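PDB 3UMB: dehalogenase-like hydrolase from Ralstonia solanacearum, which probably catalyses the hydrolytic dehalogenation of small (S)-2-haloalkanoic acids to the corresponding (R)-2-hydroxyalkanoic acids, releasing a halide ion. Local coordinates for residues 101-106 with 198-203; 110-115 with 141-146; 59-64 with 147-152; 45-50 with 69-74. One frame throughout, in Å; residues are numbered along the deposited sequence.

Contact 1 of 4, residues 101-106 with 198-203; sequences FPENVP and INRLGH
A cation-pi stack between Phe101 and Arg200 ties the turn that leaves strand 99-100 to the loop after strand 194-198. In the haloacid dehalogenase fold the small pairing of strands 16-17 and 99-100 lies where the helical cap joins the Rossmann-like core, and this contact sits on the core side of that connection. Residues 101-104 form a type I turn leading into helix 104-112; residues 199-202 form another. Stretched out from CG to NE, Arg200 lays its guanidinium flat on the Phe101 ring, the planes 15° apart and Arg200 CZ 3.7 Å from the ring centroid, nearly straight above it. Arg200 NE stands 3.5 Å from Phe101 CZ, and NH2 of the same arginine is 3.6 Å from Phe101 CD2. Ile198 CG2 lies over the opposite face, 3.8 Å above its plane, so the group is held between ring and methyl. Its edge carries the polar contacts. Glu103 OE2 receives Arg200 NH1 at 3.0 Å in a salt bridge with an N-H...O angle of 146°, and Arg200 NH2 only weakly at 3.3 Å; one oxygen thus takes both, with the carboxylate turned 69° from the guanidinium. Arg200 NE and NH2 also donate to the carbonyls of Gly13 and Thr14, between strands 6-9 and 16-17, which fixes the rotation of the group. Asn104 ND2 shares the Thr14 carbonyl. Beyond the arginine, Asn199 closes its own loop: His203 N donates to an in-plane lone pair of Asn199 OD1 at 3.0 Å, and Asn199 ND2 returns a bond to His203 O at 2.8 Å.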
# COMPACT_ATOMS: atom_id res chain seq x y z
N PHE A 101 -14.27 -2.17 21.50
CA PHE A 101 -15.65 -2.38 21.12
C PHE A 101 -16.29 -3.17 22.28
O PHE A 101 -15.91 -4.31 22.57
CB PHE A 101 -15.75 -3.12 19.76
CG PHE A 101 -15.11 -2.36 18.59
CD1 PHE A 101 -15.89 -1.57 17.75
CD2 PHE A 101 -13.76 -2.47 18.32
CE1 PHE A 101 -15.32 -0.89 16.65
CE2 PHE A 101 -13.19 -1.80 17.22
CZ PHE A 101 -13.97 -1.00 16.40
N PRO A 102 -17.25 -2.54 22.98
CA PRO A 102 -17.93 -3.01 24.20
C PRO A 102 -18.29 -4.51 24.24
O PRO A 102 -18.29 -5.15 25.30
CB PRO A 102 -19.21 -2.16 24.20
CG PRO A 102 -18.75 -0.85 23.59
CD PRO A 102 -17.76 -1.22 22.54
N GLU A 103 -18.62 -5.02 23.07
CA GLU A 103 -18.83 -6.44 22.83
C GLU A 103 -17.59 -7.34 23.06
O GLU A 103 -17.73 -8.53 23.36
CB GLU A 103 -19.31 -6.62 21.38
CG GLU A 103 -18.52 -5.74 20.36
CD GLU A 103 -18.42 -6.33 18.97
OE1 GLU A 103 -19.18 -7.27 18.67
OE2 GLU A 103 -17.56 -5.84 18.18
N ASN A 104 -16.40 -6.79 22.88
CA ASN A 104 -15.18 -7.61 22.90
C ASN A 104 -14.93 -8.41 24.21
O ASN A 104 -14.82 -9.66 24.20
CB ASN A 104 -13.96 -6.72 22.55
CG ASN A 104 -13.93 -6.29 21.07
OD1 ASN A 104 -14.67 -6.84 20.26
ND2 ASN A 104 -13.07 -5.32 20.71
N VAL A 105 -14.85 -7.67 25.32
CA VAL A 105 -14.28 -8.21 26.55
C VAL A 105 -15.03 -9.46 27.08
O VAL A 105 -14.39 -10.34 27.68
CB VAL A 105 -14.11 -7.13 27.64
CG1 VAL A 105 -13.09 -7.60 28.65
CG2 VAL A 105 -13.65 -5.80 27.04
N PRO A 106 -16.37 -9.55 26.87
CA PRO A 106 -17.09 -10.79 27.25
C PRO A 106 -16.82 -11.97 26.34
O PRO A 106 -16.65 -13.12 26.82
CB PRO A 106 -18.58 -10.42 27.13
CG PRO A 106 -18.64 -9.02 26.59
CD PRO A 106 -17.29 -8.40 26.69
N ILE A 198 -13.44 -9.85 10.59
CA ILE A 198 -14.45 -8.98 11.16
C ILE A 198 -14.60 -7.82 10.20
O ILE A 198 -13.91 -6.83 10.28
CB ILE A 198 -14.16 -8.52 12.63
CG1 ILE A 198 -13.84 -9.72 13.51
CG2 ILE A 198 -15.42 -7.78 13.22
CD1 ILE A 198 -13.66 -9.45 15.00
N ASN A 199 -15.52 -7.98 9.27
CA ASN A 199 -15.81 -7.00 8.26
C ASN A 199 -16.83 -5.98 8.79
O ASN A 199 -18.04 -6.05 8.50
CB ASN A 199 -16.31 -7.74 6.99
CG ASN A 199 -16.60 -6.82 5.84
OD1 ASN A 199 -16.22 -5.65 5.87
ND2 ASN A 199 -17.30 -7.34 4.83
N ARG A 200 -16.34 -5.01 9.56
CA ARG A 200 -17.21 -4.07 10.28
C ARG A 200 -17.99 -3.10 9.38
O ARG A 200 -19.08 -2.66 9.75
CB ARG A 200 -16.38 -3.25 11.29
CG ARG A 200 -15.96 -4.07 12.48
CD ARG A 200 -15.36 -3.19 13.57
NE ARG A 200 -14.74 -3.98 14.64
CZ ARG A 200 -15.41 -4.73 15.51
NH1 ARG A 200 -16.75 -4.81 15.45
NH2 ARG A 200 -14.74 -5.41 16.45
N LEU A 201 -17.43 -2.74 8.24
CA LEU A 201 -18.07 -1.76 7.37
C LEU A 201 -18.83 -2.43 6.22
O LEU A 201 -19.34 -1.76 5.36
CB LEU A 201 -17.02 -0.76 6.87
CG LEU A 201 -16.19 0.05 7.90
CD1 LEU A 201 -15.40 1.17 7.16
CD2 LEU A 201 -17.04 0.63 9.03
N GLY A 202 -18.94 -3.76 6.24
CA GLY A 202 -19.69 -4.49 5.22
C GLY A 202 -19.14 -4.39 3.81
O GLY A 202 -19.88 -4.33 2.86
N HIS A 203 -17.81 -4.39 3.68
CA HIS A 203 -17.17 -4.21 2.38
C HIS A 203 -17.11 -5.50 1.59
O HIS A 203 -17.35 -6.58 2.16
CB HIS A 203 -15.76 -3.65 2.61
CG HIS A 203 -15.76 -2.20 2.98
ND1 HIS A 203 -14.65 -1.56 3.49
CD2 HIS A 203 -16.73 -1.25 2.90
CE1 HIS A 203 -14.94 -0.29 3.72
NE2 HIS A 203 -16.19 -0.08 3.36

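Contact 2 of 4, residues 110-115 with 141-146; sequences QLREMG and LFDHVL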
# COMPACT_ATOMS: atom_id res chain seq x y z
N GLN A 110 -15.85 -15.89 26.85
CA GLN A 110 -16.45 -17.15 26.35
C GLN A 110 -15.46 -18.06 25.55
O GLN A 110 -15.73 -19.23 25.31
CB GLN A 110 -17.70 -16.86 25.50
CG GLN A 110 -19.00 -16.65 26.33
CD GLN A 110 -19.96 -15.62 25.70
OE1 GLN A 110 -20.95 -15.99 25.07
NE2 GLN A 110 -19.65 -14.32 25.86
N LEU A 111 -14.32 -17.48 25.14
CA LEU A 111 -13.22 -18.20 24.46
C LEU A 111 -12.15 -18.66 25.46
O LEU A 111 -11.72 -19.81 25.40
CB LEU A 111 -12.55 -17.30 23.40
CG LEU A 111 -13.41 -16.69 22.29
CD1 LEU A 111 -12.63 -15.55 21.61
CD2 LEU A 111 -13.84 -17.76 21.30
N ARG A 112 -11.71 -17.76 26.35
CA ARG A 112 -10.80 -18.11 27.43
C ARG A 112 -11.38 -19.27 28.22
O ARG A 112 -10.67 -20.22 28.58
CB ARG A 112 -10.60 -16.94 28.41
CG ARG A 112 -9.70 -15.85 27.91
CD ARG A 112 -8.57 -15.61 28.87
NE ARG A 112 -7.61 -16.72 28.84
CZ ARG A 112 -6.55 -16.85 29.65
NH1 ARG A 112 -5.75 -17.90 29.53
NH2 ARG A 112 -6.30 -15.93 30.59
N GLU A 113 -12.69 -19.19 28.46
CA GLU A 113 -13.39 -20.19 29.25
C GLU A 113 -13.53 -21.51 28.47
O GLU A 113 -13.42 -22.58 29.08
CB GLU A 113 -14.75 -19.66 29.78
CG GLU A 113 -14.70 -18.33 30.64
CD GLU A 113 -13.27 -17.77 30.95
OE1 GLU A 113 -13.02 -16.53 30.78
OE2 GLU A 113 -12.39 -18.58 31.38
N MSE A 114 -13.70 -21.45 27.14
CA MSE A 114 -13.67 -22.71 26.34
C MSE A 114 -12.23 -23.21 26.01
O MSE A 114 -12.03 -23.94 25.03
CB MSE A 114 -14.56 -22.64 25.08
CG MSE A 114 -14.38 -21.41 24.21
SE MSE A 114 -15.67 -21.27 22.75
CE MSE A 114 -15.44 -23.05 21.89
N GLY A 115 -11.26 -22.81 26.84
CA GLY A 115 -9.93 -23.43 26.92
C GLY A 115 -8.93 -22.95 25.87
O GLY A 115 -8.04 -23.72 25.43
N LEU A 141 -5.93 -11.26 29.74
CA LEU A 141 -6.66 -12.12 28.78
C LEU A 141 -5.73 -12.71 27.74
O LEU A 141 -5.95 -13.81 27.26
CB LEU A 141 -7.83 -11.37 28.12
CG LEU A 141 -9.01 -11.00 29.07
CD1 LEU A 141 -8.74 -9.69 29.82
CD2 LEU A 141 -10.33 -10.91 28.32
N PHE A 142 -4.68 -11.96 27.41
CA PHE A 142 -3.68 -12.43 26.44
C PHE A 142 -2.42 -13.04 27.07
O PHE A 142 -1.65 -12.40 27.81
CB PHE A 142 -3.27 -11.31 25.48
CG PHE A 142 -4.42 -10.69 24.77
CD1 PHE A 142 -5.24 -11.45 23.97
CD2 PHE A 142 -4.69 -9.36 24.91
CE1 PHE A 142 -6.33 -10.89 23.32
CE2 PHE A 142 -5.78 -8.78 24.26
CZ PHE A 142 -6.59 -9.55 23.47
N ASP A 143 -2.20 -14.30 26.73
CA ASP A 143 -0.92 -14.95 26.92
C ASP A 143 0.24 -14.20 26.21
O ASP A 143 1.24 -13.87 26.85
CB ASP A 143 -1.00 -16.39 26.43
CG ASP A 143 -1.96 -17.23 27.26
OD1 ASP A 143 -2.85 -16.64 27.93
OD2 ASP A 143 -1.83 -18.47 27.24
N HIS A 144 0.08 -13.90 24.92
CA HIS A 144 1.15 -13.22 24.16
C HIS A 144 0.65 -11.95 23.49
O HIS A 144 -0.42 -11.93 22.92
CB HIS A 144 1.75 -14.16 23.11
CG HIS A 144 2.16 -15.51 23.64
ND1 HIS A 144 3.38 -15.73 24.24
CD2 HIS A 144 1.52 -16.71 23.62
CE1 HIS A 144 3.48 -17.01 24.57
NE2 HIS A 144 2.37 -17.63 24.20
N VAL A 145 1.42 -10.88 23.61
CA VAL A 145 1.12 -9.61 22.99
C VAL A 145 2.35 -9.35 22.10
O VAL A 145 3.45 -9.01 22.59
CB VAL A 145 0.86 -8.51 24.05
CG1 VAL A 145 0.92 -7.10 23.45
CG2 VAL A 145 -0.50 -8.73 24.73
N LEU A 146 2.17 -9.58 20.79
CA LEU A 146 3.26 -9.63 19.83
C LEU A 146 3.27 -8.42 18.86
O LEU A 146 2.25 -7.91 18.43
CB LEU A 146 3.20 -10.97 19.05
CG LEU A 146 3.07 -12.25 19.92
CD1 LEU A 146 2.59 -13.38 19.12
CD2 LEU A 146 4.41 -12.63 20.58
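Arg112 carries this contact, meeting Leu141 by packing and Asp143 by charge, with no hydrogen bond from one segment to the other. The packing is against backbone: Arg112 CD lies 3.6 Å from Leu141 O and Arg112 NE 3.7 Å from the same oxygen, which sits over one face of the guanidinium, where no N-H points. Bends at chi2 (-124°) and chi3 (71°) fold the arginine round this carbonyl instead of letting it run straight out from the helix. Side chain to side chain the approach is looser, Arg112 CD to Leu141 CB being 4.4 Å. The ionic part is a long salt bridge, Arg112 NH1 to Asp143 OD1 at 3.5 Å. Carboxylate and guanidinium planes stand 83° apart and the oxygen lies well out of the guanidinium plane, so attraction of charges is all that links them. In the Rossmann-like core this joins the C-terminal end of helix 104-112 to the approach to strand 144-147, the outermost strand on its side of the parallel sheet, next to strand 118-122. Arg112 also packs on Leu118, at the start of that neighbouring strand. Backbone bonding finishes the helix: Gly115 N donates to Arg112 O at 3.2 Å within a Schellman motif, in which Gly115 is the C-prime residue with positive phi. Phe142 packs on Leu118 and Ile120 of strand 118-122.

Contact 3 of 4, residues 59-64 with 147-152; sequences EHYKPF and SVDAVR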
# COMPACT_ATOMS: atom_id res chain seq x y z
N GLU A 59 15.78 -3.16 6.17
CA GLU A 59 16.65 -2.04 5.85
C GLU A 59 15.99 -0.68 6.04
O GLU A 59 16.67 0.30 6.29
CB GLU A 59 17.10 -2.13 4.40
CG GLU A 59 18.07 -3.27 4.13
CD GLU A 59 17.40 -4.62 3.86
OE1 GLU A 59 16.18 -4.82 4.17
OE2 GLU A 59 18.15 -5.48 3.33
N HIS A 60 14.67 -0.61 5.90
CA HIS A 60 13.97 0.67 6.01
C HIS A 60 12.92 0.66 7.08
O HIS A 60 12.03 1.48 7.07
CB HIS A 60 13.42 1.11 4.65
CG HIS A 60 14.49 1.27 3.62
ND1 HIS A 60 15.43 2.29 3.67
CD2 HIS A 60 14.80 0.53 2.53
CE1 HIS A 60 16.26 2.16 2.65
NE2 HIS A 60 15.89 1.12 1.93
N TYR A 61 13.07 -0.20 8.07
CA TYR A 61 12.13 -0.30 9.14
C TYR A 61 12.16 0.96 10.01
O TYR A 61 13.18 1.54 10.24
CB TYR A 61 12.41 -1.54 10.01
CG TYR A 61 11.48 -1.64 11.21
CD1 TYR A 61 10.17 -2.10 11.06
CD2 TYR A 61 11.88 -1.22 12.49
CE1 TYR A 61 9.31 -2.14 12.11
CE2 TYR A 61 11.01 -1.31 13.59
CZ TYR A 61 9.73 -1.74 13.40
OH TYR A 61 8.85 -1.81 14.47
N LYS A 62 11.01 1.31 10.53
CA LYS A 62 10.87 2.33 11.54
C LYS A 62 9.63 1.94 12.34
O LYS A 62 8.66 1.43 11.75
CB LYS A 62 10.67 3.65 10.83
CG LYS A 62 10.50 4.87 11.67
CD LYS A 62 10.20 6.08 10.70
CE LYS A 62 10.44 7.46 11.33
NZ LYS A 62 10.92 8.46 10.32
N PRO A 63 9.66 2.15 13.67
CA PRO A 63 8.53 1.65 14.47
C PRO A 63 7.24 2.35 14.12
O PRO A 63 7.27 3.49 13.68
CB PRO A 63 8.93 1.91 15.96
CG PRO A 63 10.35 2.38 15.94
CD PRO A 63 10.74 2.75 14.49
N PHE A 64 6.14 1.65 14.33
CA PHE A 64 4.82 2.02 13.86
C PHE A 64 4.40 3.39 14.36
O PHE A 64 3.60 4.08 13.69
CB PHE A 64 3.82 0.98 14.33
CG PHE A 64 2.47 1.02 13.64
CD1 PHE A 64 2.35 1.02 12.24
CD2 PHE A 64 1.30 1.03 14.37
CE1 PHE A 64 1.13 1.01 11.63
CE2 PHE A 64 0.03 1.06 13.73
CZ PHE A 64 -0.03 1.01 12.37
N SER A 147 4.47 -7.94 18.57
CA SER A 147 4.70 -6.81 17.69
C SER A 147 5.64 -7.22 16.59
O SER A 147 6.64 -7.89 16.83
CB SER A 147 5.36 -5.70 18.48
OG SER A 147 5.84 -4.67 17.65
N VAL A 148 5.35 -6.75 15.39
CA VAL A 148 6.23 -6.95 14.25
C VAL A 148 7.56 -6.26 14.45
O VAL A 148 8.46 -6.39 13.65
CB VAL A 148 5.60 -6.38 12.98
CG1 VAL A 148 4.21 -6.97 12.77
CG2 VAL A 148 5.57 -4.81 13.04
N ASP A 149 7.71 -5.51 15.52
CA ASP A 149 8.98 -4.89 15.82
C ASP A 149 10.13 -5.91 16.06
O ASP A 149 11.30 -5.58 15.91
CB ASP A 149 8.82 -4.01 17.05
CG ASP A 149 10.05 -3.19 17.32
OD1 ASP A 149 10.27 -2.14 16.66
OD2 ASP A 149 10.77 -3.60 18.21
N ALA A 150 9.79 -7.11 16.48
CA ALA A 150 10.74 -8.20 16.73
C ALA A 150 11.44 -8.59 15.44
O ALA A 150 12.60 -9.01 15.46
CB ALA A 150 9.97 -9.42 17.31
N VAL A 151 10.73 -8.45 14.30
CA VAL A 151 11.30 -8.83 13.05
C VAL A 151 11.58 -7.64 12.13
O VAL A 151 12.13 -7.84 11.07
CB VAL A 151 10.42 -9.87 12.38
CG1 VAL A 151 10.33 -11.16 13.31
CG2 VAL A 151 8.98 -9.30 12.14
N ARG A 152 11.20 -6.42 12.50
CA ARG A 152 11.52 -5.25 11.71
C ARG A 152 10.87 -5.30 10.33
O ARG A 152 11.37 -4.72 9.39
CB ARG A 152 13.05 -5.07 11.61
CG ARG A 152 13.75 -4.87 13.03
CD ARG A 152 15.27 -4.72 12.98
NE ARG A 152 15.72 -3.81 11.92
CZ ARG A 152 15.75 -2.50 12.02
NH1 ARG A 152 15.38 -1.90 13.16
NH2 ARG A 152 16.18 -1.77 10.99
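At the seam between cap and core, Tyr61 from the loop joining helices 33-54 and 64-78 lies against Asp149 and Arg152, which follow core strand 144-147. Tyr61 OH donates to Asp149 OD1 at 2.6 Å, a short bond made to the anti lone pair of that oxygen, the one facing away from OD2. The carboxylate arrives at the edge of the ring, near its plane, and the two side chains cross at about a right angle. CG of Tyr61 lies opposite its backbone N (chi1 177°), which carries the hydroxyl across to the other loop. One face of the ring rests on the backbone of Arg152: its CA is 3.7 Å from the Tyr61 centroid, 21° off the normal, in a CH-pi contact, and Arg152 O comes to 3.3 Å from Tyr61 CD1. This is a surface contact of the haloacid dehalogenase fold, in which a helical cap sits over a Rossmann-like core; here a cap loop meets a core loop. The core loop opens with a short 3-10 turn, Val151 N bonding to Val148 O at 3.1 Å, and Arg152 then takes a left-handed backbone conformation. The Arg152 chain bends at chi3 so that NH1 lies 3.6 Å from Tyr61 CD2, with the guanidinium at 66° to the ring; this is no parallel stack. Arg152 NH2 makes a weak bond to Gly58 O, while the ring of Tyr154 also meets that of Tyr61. Neighbouring Lys62 reaches Asp209 of the second subunit, and His60 stacks on Trp190 of that chain.

Contact 4 of 4, residues 45-50 with 69-74; sequences IDYTRI and VDALRY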
# COMPACT_ATOMS: atom_id res chain seq x y z
N ILE A 45 -0.56 3.05 6.52
CA ILE A 45 -0.42 1.75 5.96
C ILE A 45 0.46 1.77 4.71
O ILE A 45 1.33 0.96 4.58
CB ILE A 45 -1.79 1.13 5.78
CG1 ILE A 45 -2.35 0.80 7.16
CG2 ILE A 45 -1.71 -0.18 4.98
CD1 ILE A 45 -1.46 -0.24 7.96
N ASP A 46 0.28 2.73 3.82
CA ASP A 46 1.12 2.82 2.65
C ASP A 46 2.58 2.82 3.06
O ASP A 46 3.38 2.13 2.44
CB ASP A 46 0.84 4.10 1.89
CG ASP A 46 -0.45 4.05 1.12
OD1 ASP A 46 -1.08 2.95 1.12
OD2 ASP A 46 -0.80 5.12 0.54
N TYR A 47 2.93 3.61 4.09
CA TYR A 47 4.31 3.76 4.52
C TYR A 47 4.88 2.49 5.11
O TYR A 47 6.03 2.19 4.86
CB TYR A 47 4.50 4.94 5.48
CG TYR A 47 4.35 6.35 4.86
CD1 TYR A 47 4.25 6.55 3.46
CD2 TYR A 47 4.37 7.48 5.66
CE1 TYR A 47 4.11 7.86 2.90
CE2 TYR A 47 4.24 8.79 5.11
CZ TYR A 47 4.13 8.96 3.74
OH TYR A 47 4.03 10.24 3.23
N THR A 48 4.09 1.70 5.83
CA THR A 48 4.62 0.42 6.36
C THR A 48 4.96 -0.54 5.20
O THR A 48 5.97 -1.20 5.23
CB THR A 48 3.63 -0.28 7.28
OG1 THR A 48 2.46 -0.61 6.55
CG2 THR A 48 3.26 0.59 8.50
N ARG A 49 4.09 -0.60 4.19
CA ARG A 49 4.34 -1.43 3.03
C ARG A 49 5.49 -0.95 2.16
O ARG A 49 6.30 -1.73 1.73
CB ARG A 49 3.11 -1.49 2.18
CG ARG A 49 1.97 -2.19 2.87
CD ARG A 49 0.73 -2.00 2.10
NE ARG A 49 -0.39 -2.71 2.68
CZ ARG A 49 -1.65 -2.54 2.29
NH1 ARG A 49 -1.97 -1.65 1.33
NH2 ARG A 49 -2.60 -3.24 2.88
N ILE A 50 5.55 0.35 1.88
CA ILE A 50 6.61 0.90 1.07
C ILE A 50 7.96 0.52 1.70
O ILE A 50 8.86 0.03 1.02
CB ILE A 50 6.49 2.45 0.95
CG1 ILE A 50 5.32 2.82 0.08
CG2 ILE A 50 7.81 3.09 0.41
CD1 ILE A 50 5.03 4.29 0.10
N VAL A 69 3.36 9.13 13.03
CA VAL A 69 3.66 10.56 13.07
C VAL A 69 3.93 11.05 11.64
O VAL A 69 3.27 11.96 11.17
CB VAL A 69 4.85 10.80 14.04
CG1 VAL A 69 5.41 12.21 13.93
CG2 VAL A 69 4.41 10.47 15.50
N ASP A 70 4.84 10.37 10.93
CA ASP A 70 5.12 10.65 9.52
C ASP A 70 3.83 10.76 8.69
O ASP A 70 3.64 11.71 7.95
CB ASP A 70 6.00 9.57 8.91
CG ASP A 70 7.34 9.49 9.53
OD1 ASP A 70 7.70 10.48 10.18
OD2 ASP A 70 8.02 8.43 9.41
N ALA A 71 2.98 9.76 8.79
CA ALA A 71 1.75 9.76 7.98
C ALA A 71 0.86 10.94 8.38
O ALA A 71 0.23 11.55 7.51
CB ALA A 71 0.97 8.44 8.12
N LEU A 72 0.77 11.23 9.67
CA LEU A 72 -0.09 12.31 10.15
C LEU A 72 0.40 13.66 9.63
O LEU A 72 -0.39 14.52 9.24
CB LEU A 72 -0.09 12.35 11.68
CG LEU A 72 -0.76 13.58 12.33
CD1 LEU A 72 -2.26 13.51 12.03
CD2 LEU A 72 -0.46 13.65 13.80
N ARG A 73 1.72 13.85 9.73
CA ARG A 73 2.40 15.00 9.16
C ARG A 73 2.23 15.17 7.66
O ARG A 73 1.92 16.29 7.18
CB ARG A 73 3.88 14.94 9.45
CG ARG A 73 4.21 15.20 10.91
CD ARG A 73 5.69 15.09 11.23
NE ARG A 73 5.90 15.37 12.67
CZ ARG A 73 6.98 15.03 13.38
NH1 ARG A 73 8.00 14.37 12.83
NH2 ARG A 73 7.05 15.34 14.67
N TYR A 74 2.45 14.09 6.89
CA TYR A 74 2.18 14.20 5.46
C TYR A 74 0.70 14.61 5.25
O TYR A 74 0.40 15.51 4.46
CB TYR A 74 2.46 12.91 4.69
CG TYR A 74 1.98 13.01 3.28
CD1 TYR A 74 2.85 13.41 2.28
CD2 TYR A 74 0.68 12.68 2.93
CE1 TYR A 74 2.44 13.54 0.97
CE2 TYR A 74 0.24 12.79 1.62
CZ TYR A 74 1.15 13.24 0.63
OH TYR A 74 0.77 13.39 -0.69
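Tyr47 of helix 33-54 reaches across to Asp70, Ala71 and Tyr74 of helix 64-78; both helices belong to the helical cap of the haloacid dehalogenase fold, and their local axes approach to 9.9 Å at 127° between their directions. The Tyr47 side chain points at the second helix: Asp70 C meets the ring at its edge, near the plane, while Tyr47 CE2 lies 3.9 Å from Ala71 CA, and its CD2 is 4.3 Å from Ala71 CB. Asp70 CB adds a contact at 4.2 Å to Tyr47 CD2, while the Asp70 carboxylate pairs with Lys62. Tyr74 crosses Tyr47 at about a right angle, its CB lying 3.4 Å from Tyr47 OH; its CG stands opposite its backbone N (chi1 172°), which brings the ring beside that hydroxyl. The hydroxyl is a packing partner here; its hydrogen bonds go to Glu206 OE1 and Ala207 N of the second subunit, so this buried pair also serves the dimer interface. Tyr74 OH bonds to Arg78. Asp46, one residue before Tyr47, binds a magnesium ion together with Asp42. In helix 33-54 Thr48 OG1 donates at 2.8 Å to an in-plane lone pair of Ile45 O, the same oxygen that accepts from Arg49 N.

Along the chain contact 4 closes first, before contacts 1 and 2 open; contact 3 crosses contact 4, and contact 2 is nested inside the loops closed by contacts 1 and 3. Contacts 1 and 2 share helix 104-112 on the core, their centres 17 Å apart, and touch through Val105 O and Leu141 CD2. Contacts 3 and 4 have centres 13 Å apart and are joined by the Lys62-Asp70 salt bridge and by Phe64 packing on Thr48; both meet the second subunit. Centres of contacts 2 and 4 lie 31 Å apart. Together the four run from the Rossmann-like core domain, across the cap-core seam, to the cap and the dimer interface.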